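Local coordinates for yeast glycogen phosphorylase (Saccharomyces cerevisiae, PDB 1YGP), which belongs to the carbohydrate phosphorylases, enzymes of the GT-B fold, and carries a pyridoxal-5'-phosphate, at residues L572-D580 against I592-F602; I622-L633 against I677-L688. One frame throughout, in Å; residues are numbered along the deposited sequence.

Contact 1 (L572-D580 against I592-F602); sequences LNNKIRLVD and INREYLDDTLF
K575 and F602 join helix 562-584 to the start of strand 601-606 and the loop before it; the strand is a central one of the parallel, Rossmann-like sheet of one GT-B domain. The lysine leaves the helix toward that loop. K575 CB lies 4.4 Å from L597 CD2, and K575 CG passes 4.0 Å from F602 CD2. K575 CD then sits over the middle of the F602 face, 3.6 Å from the ring centroid and 11° off its normal, a CH-pi contact. A bend at chi3 carries CE past the ring, and NZ ends among backbone oxygens. There K575 NZ gives a hydrogen bond to T600 O at 2.9 Å and a weak one to L597 O, and it also forms a salt bridge with D709. Lysine suits this place because its long alkyl chain can cover an aromatic face while its ammonium group satisfies buried oxygens; the D709 carboxylate probably helps to keep the ammonium charged.

V579 fills the next turn with two methyl groups that do different work. CG2, anti to the carbonyl carbon, meets F602 CZ at the ring edge and also packs on L597 CD1 and I592 CG2. V579 CG1 packs against one face of the R594 guanidinium, 3.5 Å from R594 NE. The same R594 chain slides past the valine in the opposite sense, and its NH1 pairs with D590. At the end of the arginine, R594 NH2 reaches D580 OD1 at 2.8 Å in a salt bridge whose hydrogen bond is weak and bent (127° at the hydrogen).

Contact 2 (I622-L633 against I677-L688); sequences IIYRYLAMKNML and IVNNDESIEHLL
The ring of Y626 stands against V678 with one face, while I684 meets its edge and D681 its hydroxyl; tyrosine suits the place, offering a flat face to a methyl group and a hydroxyl to an acid. V678 CG2 lies over the Y626 ring centre, 3.7 Å from the centroid, as a CH-pi contact. I684 CD1 comes in at the edge in the ring plane, 3.6 Å from Y626 CE1, its side chain crossing the tyrosine at about a right angle. With CG anti to the backbone N (chi1 179°), the ring reaches over to the turn V678-D681, and OH makes a weak hydrogen bond to D681 OD2.

K630 lays CG over the other ring face and is long enough to cross the rim and bring NZ to 2.9 Å from D681 OD2, a salt bridge in which that oxygen is met from above the carboxylate plane. D681 OD1 accepts from S683 OG, which helps fix its rotation. M629 CE fits against L687 CB, and L688 CD2 packs on I622 CG2 (4.0 Å).

The contact thus fastens helix 615-634 to the end of helix 662-678, the start of outermost strand 688-693 and the turns joining them; L633 also touches helix 639-645.

Overall arrangement
Contacts 1 and 2 follow one another along the chain, and both include the first residues of a strand of the same parallel six-stranded sheet, their centres 19 Å apart. Strand 601-606, entered from contact 1, leads on to helix 615-634 of contact 2, and strand 688-693 begins at the end of contact 2. Strand 649-654 lies between these two strands and touches side chains of both contacts. They also meet directly, N593 OD1 lying 2.6 Å from H686 ND1. Neither includes a residue of the pyridoxal-5'-phosphate pocket. In contact 1 the side chain of L578 is about 13 Å from the bound pyridoxal-5'-phosphate and touches helix 698-704, which includes pocket residues V698 and A701.

Contact 1 (L572-D580 against I592-F602)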
# COMPACT_ATOMS: atom_id res chain seq x y z
N LEU A 572 -26.40 -0.02 -33.39
CA LEU A 572 -27.50 0.56 -32.60
C LEU A 572 -27.38 0.07 -31.16
O LEU A 572 -27.47 0.87 -30.21
CB LEU A 572 -28.88 0.14 -33.22
CG LEU A 572 -30.29 0.66 -32.80
CD1 LEU A 572 -30.80 -0.09 -31.60
CD2 LEU A 572 -30.24 2.13 -32.46
N ASN A 573 -27.10 -1.22 -30.94
CA ASN A 573 -26.97 -1.74 -29.59
C ASN A 573 -25.77 -1.09 -28.94
O ASN A 573 -25.88 -0.65 -27.79
CB ASN A 573 -26.78 -3.26 -29.59
CG ASN A 573 -27.89 -4.04 -30.31
OD1 ASN A 573 -27.62 -5.08 -30.92
ND2 ASN A 573 -29.15 -3.63 -30.30
N ASN A 574 -24.66 -0.91 -29.67
CA ASN A 574 -23.48 -0.21 -29.15
C ASN A 574 -23.77 1.22 -28.74
O ASN A 574 -23.21 1.72 -27.76
CB ASN A 574 -22.35 -0.12 -30.14
CG ASN A 574 -21.58 -1.41 -30.30
OD1 ASN A 574 -21.64 -2.35 -29.51
ND2 ASN A 574 -20.80 -1.52 -31.36
N LYS A 575 -24.68 1.88 -29.48
CA LYS A 575 -25.10 3.22 -29.11
C LYS A 575 -25.86 3.21 -27.80
O LYS A 575 -25.65 4.09 -26.95
CB LYS A 575 -25.97 3.83 -30.22
CG LYS A 575 -25.07 4.48 -31.27
CD LYS A 575 -25.80 5.53 -32.06
CE LYS A 575 -26.17 5.02 -33.43
NZ LYS A 575 -26.96 6.03 -34.11
N ILE A 576 -26.67 2.17 -27.58
CA ILE A 576 -27.42 2.03 -26.34
C ILE A 576 -26.46 1.93 -25.18
O ILE A 576 -26.72 2.60 -24.18
CB ILE A 576 -28.35 0.78 -26.40
CG1 ILE A 576 -29.51 1.08 -27.33
CG2 ILE A 576 -28.83 0.38 -24.99
CD1 ILE A 576 -30.29 -0.19 -27.75
N ARG A 577 -25.37 1.15 -25.29
CA ARG A 577 -24.41 1.05 -24.19
C ARG A 577 -23.92 2.43 -23.80
O ARG A 577 -23.97 2.76 -22.62
CB ARG A 577 -23.12 0.31 -24.49
CG ARG A 577 -23.14 -1.13 -24.94
CD ARG A 577 -21.74 -1.72 -24.74
NE ARG A 577 -20.72 -0.98 -25.47
CZ ARG A 577 -19.65 -1.58 -25.99
NH1 ARG A 577 -19.45 -2.89 -25.88
NH2 ARG A 577 -18.78 -0.83 -26.68
N LEU A 578 -23.49 3.26 -24.76
CA LEU A 578 -22.97 4.58 -24.47
C LEU A 578 -24.03 5.41 -23.77
O LEU A 578 -23.74 6.05 -22.76
CB LEU A 578 -22.54 5.28 -25.76
CG LEU A 578 -22.03 6.71 -25.58
CD1 LEU A 578 -20.77 6.69 -24.74
CD2 LEU A 578 -21.81 7.34 -26.94
N VAL A 579 -25.27 5.35 -24.27
CA VAL A 579 -26.39 6.08 -23.68
C VAL A 579 -26.52 5.65 -22.22
O VAL A 579 -26.54 6.51 -21.33
CB VAL A 579 -27.68 5.79 -24.51
CG1 VAL A 579 -28.91 6.42 -23.90
CG2 VAL A 579 -27.56 6.45 -25.88
N ASP A 580 -26.49 4.34 -21.95
CA ASP A 580 -26.55 3.82 -20.60
C ASP A 580 -25.44 4.42 -19.74
O ASP A 580 -25.73 4.79 -18.58
CB ASP A 580 -26.38 2.30 -20.57
CG ASP A 580 -27.58 1.40 -20.85
OD1 ASP A 580 -28.69 1.70 -20.39
OD2 ASP A 580 -27.40 0.37 -21.50
N ILE A 592 -29.39 11.88 -23.57
CA ILE A 592 -29.76 11.57 -24.94
C ILE A 592 -31.15 10.96 -24.95
O ILE A 592 -31.45 10.09 -24.12
CB ILE A 592 -28.73 10.59 -25.55
CG1 ILE A 592 -27.40 11.33 -25.66
CG2 ILE A 592 -29.17 10.08 -26.91
CD1 ILE A 592 -26.25 10.46 -26.17
N ASN A 593 -31.97 11.42 -25.89
CA ASN A 593 -33.34 10.95 -26.05
C ASN A 593 -33.36 9.56 -26.69
O ASN A 593 -33.17 9.43 -27.90
CB ASN A 593 -34.08 11.97 -26.90
CG ASN A 593 -35.56 11.71 -27.13
OD1 ASN A 593 -36.37 12.58 -26.82
ND2 ASN A 593 -36.00 10.63 -27.74
N ARG A 594 -33.65 8.52 -25.92
CA ARG A 594 -33.57 7.15 -26.43
C ARG A 594 -34.50 6.79 -27.58
O ARG A 594 -34.17 5.93 -28.40
CB ARG A 594 -33.79 6.18 -25.27
CG ARG A 594 -32.85 6.47 -24.11
CD ARG A 594 -32.96 5.42 -23.03
NE ARG A 594 -31.73 4.65 -22.96
CZ ARG A 594 -31.11 4.39 -21.81
NH1 ARG A 594 -31.58 4.81 -20.64
NH2 ARG A 594 -29.97 3.71 -21.82
N GLU A 595 -35.69 7.40 -27.72
CA GLU A 595 -36.54 7.09 -28.87
C GLU A 595 -35.90 7.77 -30.07
O GLU A 595 -35.34 8.85 -29.89
N TYR A 596 -35.89 7.23 -31.29
CA TYR A 596 -35.29 7.97 -32.39
C TYR A 596 -33.77 7.82 -32.50
O TYR A 596 -33.15 8.33 -33.44
N LEU A 597 -33.14 7.06 -31.60
CA LEU A 597 -31.71 6.76 -31.60
C LEU A 597 -31.11 6.27 -32.92
O LEU A 597 -30.05 6.74 -33.31
CB LEU A 597 -31.47 5.75 -30.53
CG LEU A 597 -30.14 5.66 -29.87
CD1 LEU A 597 -29.87 6.96 -29.15
CD2 LEU A 597 -30.15 4.52 -28.87
N ASP A 598 -31.76 5.37 -33.68
CA ASP A 598 -31.24 4.92 -34.97
C ASP A 598 -31.15 6.05 -35.99
O ASP A 598 -30.44 5.93 -36.98
CB ASP A 598 -32.11 3.82 -35.60
CG ASP A 598 -31.44 3.00 -36.71
OD1 ASP A 598 -30.21 2.86 -36.70
OD2 ASP A 598 -32.13 2.48 -37.59
N ASP A 599 -31.84 7.16 -35.78
CA ASP A 599 -31.74 8.28 -36.68
C ASP A 599 -30.97 9.39 -35.97
O ASP A 599 -30.91 10.52 -36.46
CB ASP A 599 -33.16 8.68 -37.06
CG ASP A 599 -33.27 9.78 -38.11
OD1 ASP A 599 -32.77 9.60 -39.23
OD2 ASP A 599 -33.84 10.82 -37.80
N THR A 600 -30.31 9.12 -34.84
CA THR A 600 -29.53 10.14 -34.16
C THR A 600 -28.07 9.93 -34.54
O THR A 600 -27.50 8.88 -34.23
CB THR A 600 -29.68 10.02 -32.65
OG1 THR A 600 -31.06 10.01 -32.31
CG2 THR A 600 -29.03 11.19 -31.97
N LEU A 601 -27.41 10.88 -35.21
CA LEU A 601 -26.00 10.70 -35.55
C LEU A 601 -25.20 11.05 -34.30
O LEU A 601 -25.35 12.12 -33.70
CB LEU A 601 -25.53 11.63 -36.67
CG LEU A 601 -24.06 11.59 -37.09
CD1 LEU A 601 -23.83 10.55 -38.17
CD2 LEU A 601 -23.67 12.93 -37.68
N PHE A 602 -24.39 10.08 -33.90
CA PHE A 602 -23.47 10.26 -32.82
C PHE A 602 -22.15 10.73 -33.43
O PHE A 602 -21.50 10.05 -34.23
CB PHE A 602 -23.37 8.94 -32.09
CG PHE A 602 -24.49 8.72 -31.06
CD1 PHE A 602 -25.82 9.07 -31.33
CD2 PHE A 602 -24.19 8.13 -29.83
CE1 PHE A 602 -26.81 8.84 -30.37
CE2 PHE A 602 -25.19 7.90 -28.89
CZ PHE A 602 -26.50 8.26 -29.16

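Contact 2 (I622-L633 against I677-L688)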
# COMPACT_ATOMS: atom_id res chain seq x y z
N ILE A 622 -20.95 23.76 -33.66
CA ILE A 622 -22.19 23.40 -32.94
C ILE A 622 -23.03 24.63 -32.73
O ILE A 622 -24.19 24.61 -33.13
CB ILE A 622 -21.99 22.78 -31.53
CG1 ILE A 622 -21.40 21.40 -31.67
CG2 ILE A 622 -23.33 22.61 -30.81
CD1 ILE A 622 -21.32 20.64 -30.36
N ILE A 623 -22.44 25.66 -32.12
CA ILE A 623 -23.16 26.91 -31.91
C ILE A 623 -23.72 27.40 -33.23
O ILE A 623 -24.92 27.68 -33.23
CB ILE A 623 -22.26 27.99 -31.30
CG1 ILE A 623 -21.71 27.56 -29.95
CG2 ILE A 623 -23.09 29.25 -31.10
CD1 ILE A 623 -20.66 28.54 -29.39
N TYR A 624 -22.96 27.44 -34.34
CA TYR A 624 -23.48 27.87 -35.63
C TYR A 624 -24.77 27.13 -35.97
O TYR A 624 -25.79 27.78 -36.21
CB TYR A 624 -22.47 27.63 -36.78
CG TYR A 624 -23.11 27.86 -38.16
CD1 TYR A 624 -23.30 29.16 -38.64
CD2 TYR A 624 -23.59 26.76 -38.88
CE1 TYR A 624 -23.99 29.35 -39.84
CE2 TYR A 624 -24.28 26.94 -40.07
CZ TYR A 624 -24.48 28.24 -40.54
OH TYR A 624 -25.16 28.42 -41.73
N ARG A 625 -24.76 25.80 -36.00
CA ARG A 625 -25.94 25.04 -36.32
C ARG A 625 -27.05 25.46 -35.37
O ARG A 625 -28.09 25.87 -35.88
CB ARG A 625 -25.64 23.55 -36.17
CG ARG A 625 -26.86 22.66 -36.40
CD ARG A 625 -26.57 21.23 -35.98
NE ARG A 625 -26.36 20.35 -37.12
CZ ARG A 625 -27.17 19.31 -37.31
NH1 ARG A 625 -28.20 19.07 -36.47
NH2 ARG A 625 -26.93 18.46 -38.30
N TYR A 626 -26.86 25.49 -34.05
CA TYR A 626 -27.89 25.88 -33.10
C TYR A 626 -28.51 27.25 -33.41
O TYR A 626 -29.73 27.43 -33.43
CB TYR A 626 -27.29 25.91 -31.69
CG TYR A 626 -28.28 26.33 -30.62
CD1 TYR A 626 -29.38 25.52 -30.34
CD2 TYR A 626 -28.06 27.50 -29.89
CE1 TYR A 626 -30.27 25.87 -29.31
CE2 TYR A 626 -28.94 27.86 -28.86
CZ TYR A 626 -30.03 27.04 -28.58
OH TYR A 626 -30.89 27.37 -27.54
N LEU A 627 -27.66 28.24 -33.69
CA LEU A 627 -28.11 29.57 -34.05
C LEU A 627 -28.94 29.56 -35.33
O LEU A 627 -29.97 30.23 -35.42
CB LEU A 627 -26.88 30.46 -34.19
CG LEU A 627 -26.71 31.60 -33.20
CD1 LEU A 627 -27.30 31.29 -31.82
CD2 LEU A 627 -25.23 31.89 -33.16
N ALA A 628 -28.54 28.75 -36.29
CA ALA A 628 -29.28 28.60 -37.52
C ALA A 628 -30.64 27.95 -37.27
O ALA A 628 -31.66 28.40 -37.78
CB ALA A 628 -28.45 27.76 -38.47
N MET A 629 -30.71 26.92 -36.41
CA MET A 629 -31.94 26.21 -36.10
C MET A 629 -32.96 27.13 -35.46
O MET A 629 -34.11 27.23 -35.88
CB MET A 629 -31.74 25.10 -35.11
CG MET A 629 -30.71 24.05 -35.43
SD MET A 629 -30.81 22.86 -34.07
CE MET A 629 -31.50 21.54 -35.02
N LYS A 630 -32.49 27.81 -34.43
CA LYS A 630 -33.30 28.70 -33.64
C LYS A 630 -33.89 29.82 -34.45
O LYS A 630 -35.09 30.10 -34.37
CB LYS A 630 -32.43 29.26 -32.51
CG LYS A 630 -32.72 28.57 -31.19
CD LYS A 630 -34.13 29.01 -30.85
CE LYS A 630 -34.68 28.45 -29.59
NZ LYS A 630 -33.90 28.90 -28.46
N ASN A 631 -33.03 30.43 -35.26
CA ASN A 631 -33.42 31.52 -36.14
C ASN A 631 -34.49 31.06 -37.12
O ASN A 631 -35.47 31.75 -37.40
CB ASN A 631 -32.19 31.99 -36.88
CG ASN A 631 -32.39 33.37 -37.48
OD1 ASN A 631 -32.10 34.37 -36.82
ND2 ASN A 631 -32.88 33.48 -38.71
N MET A 632 -34.33 29.83 -37.63
CA MET A 632 -35.25 29.24 -38.57
C MET A 632 -36.61 29.10 -37.90
O MET A 632 -37.60 29.60 -38.45
CB MET A 632 -34.71 27.87 -39.01
CG MET A 632 -35.38 27.30 -40.25
SD MET A 632 -34.63 25.77 -40.87
CE MET A 632 -33.33 26.51 -41.81
N LEU A 633 -36.68 28.49 -36.71
CA LEU A 633 -37.93 28.33 -35.97
C LEU A 633 -38.66 29.67 -35.82
O LEU A 633 -39.86 29.81 -36.12
CB LEU A 633 -37.67 27.80 -34.56
CG LEU A 633 -37.15 26.43 -34.27
CD1 LEU A 633 -36.31 26.50 -33.01
CD2 LEU A 633 -38.28 25.45 -34.10
N ILE A 677 -27.28 25.20 -22.55
CA ILE A 677 -28.33 25.95 -23.24
C ILE A 677 -29.09 25.06 -24.24
O ILE A 677 -30.31 24.92 -24.17
CB ILE A 677 -27.63 27.17 -23.90
CG1 ILE A 677 -27.33 28.13 -22.75
CG2 ILE A 677 -28.46 27.83 -24.98
CD1 ILE A 677 -26.36 29.29 -23.10
N VAL A 678 -28.36 24.35 -25.11
CA VAL A 678 -28.90 23.50 -26.16
C VAL A 678 -29.64 22.30 -25.58
O VAL A 678 -30.76 22.03 -25.97
CB VAL A 678 -27.75 23.05 -27.06
CG1 VAL A 678 -28.24 22.07 -28.11
CG2 VAL A 678 -27.13 24.28 -27.72
N ASN A 679 -29.09 21.60 -24.59
CA ASN A 679 -29.77 20.42 -24.07
C ASN A 679 -31.07 20.74 -23.39
O ASN A 679 -32.00 19.92 -23.30
CB ASN A 679 -28.92 19.68 -23.06
CG ASN A 679 -27.72 18.93 -23.62
OD1 ASN A 679 -27.62 18.57 -24.79
ND2 ASN A 679 -26.72 18.68 -22.79
N ASN A 680 -31.18 21.96 -22.90
CA ASN A 680 -32.36 22.30 -22.13
C ASN A 680 -33.27 23.24 -22.88
O ASN A 680 -34.22 23.78 -22.31
CB ASN A 680 -31.92 22.89 -20.81
CG ASN A 680 -31.06 21.89 -20.05
OD1 ASN A 680 -31.42 20.73 -19.85
ND2 ASN A 680 -29.86 22.26 -19.63
N ASP A 681 -33.05 23.41 -24.18
CA ASP A 681 -33.91 24.29 -24.95
C ASP A 681 -35.02 23.56 -25.71
O ASP A 681 -34.89 23.12 -26.86
CB ASP A 681 -33.06 25.09 -25.92
CG ASP A 681 -33.90 25.98 -26.81
OD1 ASP A 681 -34.86 26.59 -26.33
OD2 ASP A 681 -33.58 26.04 -27.99
N GLU A 682 -36.17 23.57 -25.07
CA GLU A 682 -37.37 22.91 -25.57
C GLU A 682 -37.72 23.11 -27.03
O GLU A 682 -38.12 22.16 -27.69
CB GLU A 682 -38.56 23.37 -24.76
N SER A 683 -37.50 24.32 -27.54
CA SER A 683 -37.85 24.71 -28.91
C SER A 683 -37.29 23.82 -30.01
O SER A 683 -37.98 23.54 -31.00
CB SER A 683 -37.37 26.12 -29.16
OG SER A 683 -37.04 26.81 -27.95
N ILE A 684 -36.06 23.34 -29.85
CA ILE A 684 -35.47 22.54 -30.91
C ILE A 684 -35.76 21.06 -30.68
O ILE A 684 -35.10 20.20 -31.27
CB ILE A 684 -33.92 22.79 -31.00
CG1 ILE A 684 -33.19 22.56 -29.69
CG2 ILE A 684 -33.74 24.22 -31.46
CD1 ILE A 684 -31.66 22.58 -29.85
N GLU A 685 -36.69 20.76 -29.79
CA GLU A 685 -37.17 19.42 -29.49
C GLU A 685 -36.26 18.20 -29.68
O GLU A 685 -36.57 17.23 -30.39
CB GLU A 685 -38.48 19.24 -30.28
N HIS A 686 -35.10 18.21 -29.01
CA HIS A 686 -34.12 17.11 -29.04
C HIS A 686 -33.48 16.87 -30.40
O HIS A 686 -32.94 15.79 -30.66
CB HIS A 686 -34.73 15.76 -28.59
CG HIS A 686 -35.43 15.81 -27.25
ND1 HIS A 686 -36.50 15.13 -26.88
CD2 HIS A 686 -35.06 16.61 -26.19
CE1 HIS A 686 -36.80 15.47 -25.65
NE2 HIS A 686 -35.93 16.37 -25.25
N LEU A 687 -33.47 17.85 -31.30
CA LEU A 687 -32.79 17.67 -32.55
C LEU A 687 -31.30 17.77 -32.35
O LEU A 687 -30.57 17.26 -33.20
CB LEU A 687 -33.24 18.71 -33.57
CG LEU A 687 -34.37 18.36 -34.51
CD1 LEU A 687 -34.18 16.98 -35.10
CD2 LEU A 687 -35.66 18.32 -33.74
N LEU A 688 -30.84 18.39 -31.26
CA LEU A 688 -29.42 18.50 -30.94
C LEU A 688 -29.11 18.39 -29.44
O LEU A 688 -29.77 19.08 -28.65
CB LEU A 688 -28.86 19.83 -31.42
CG LEU A 688 -27.38 20.07 -31.29
CD1 LEU A 688 -26.60 19.14 -32.21
CD2 LEU A 688 -27.10 21.50 -31.63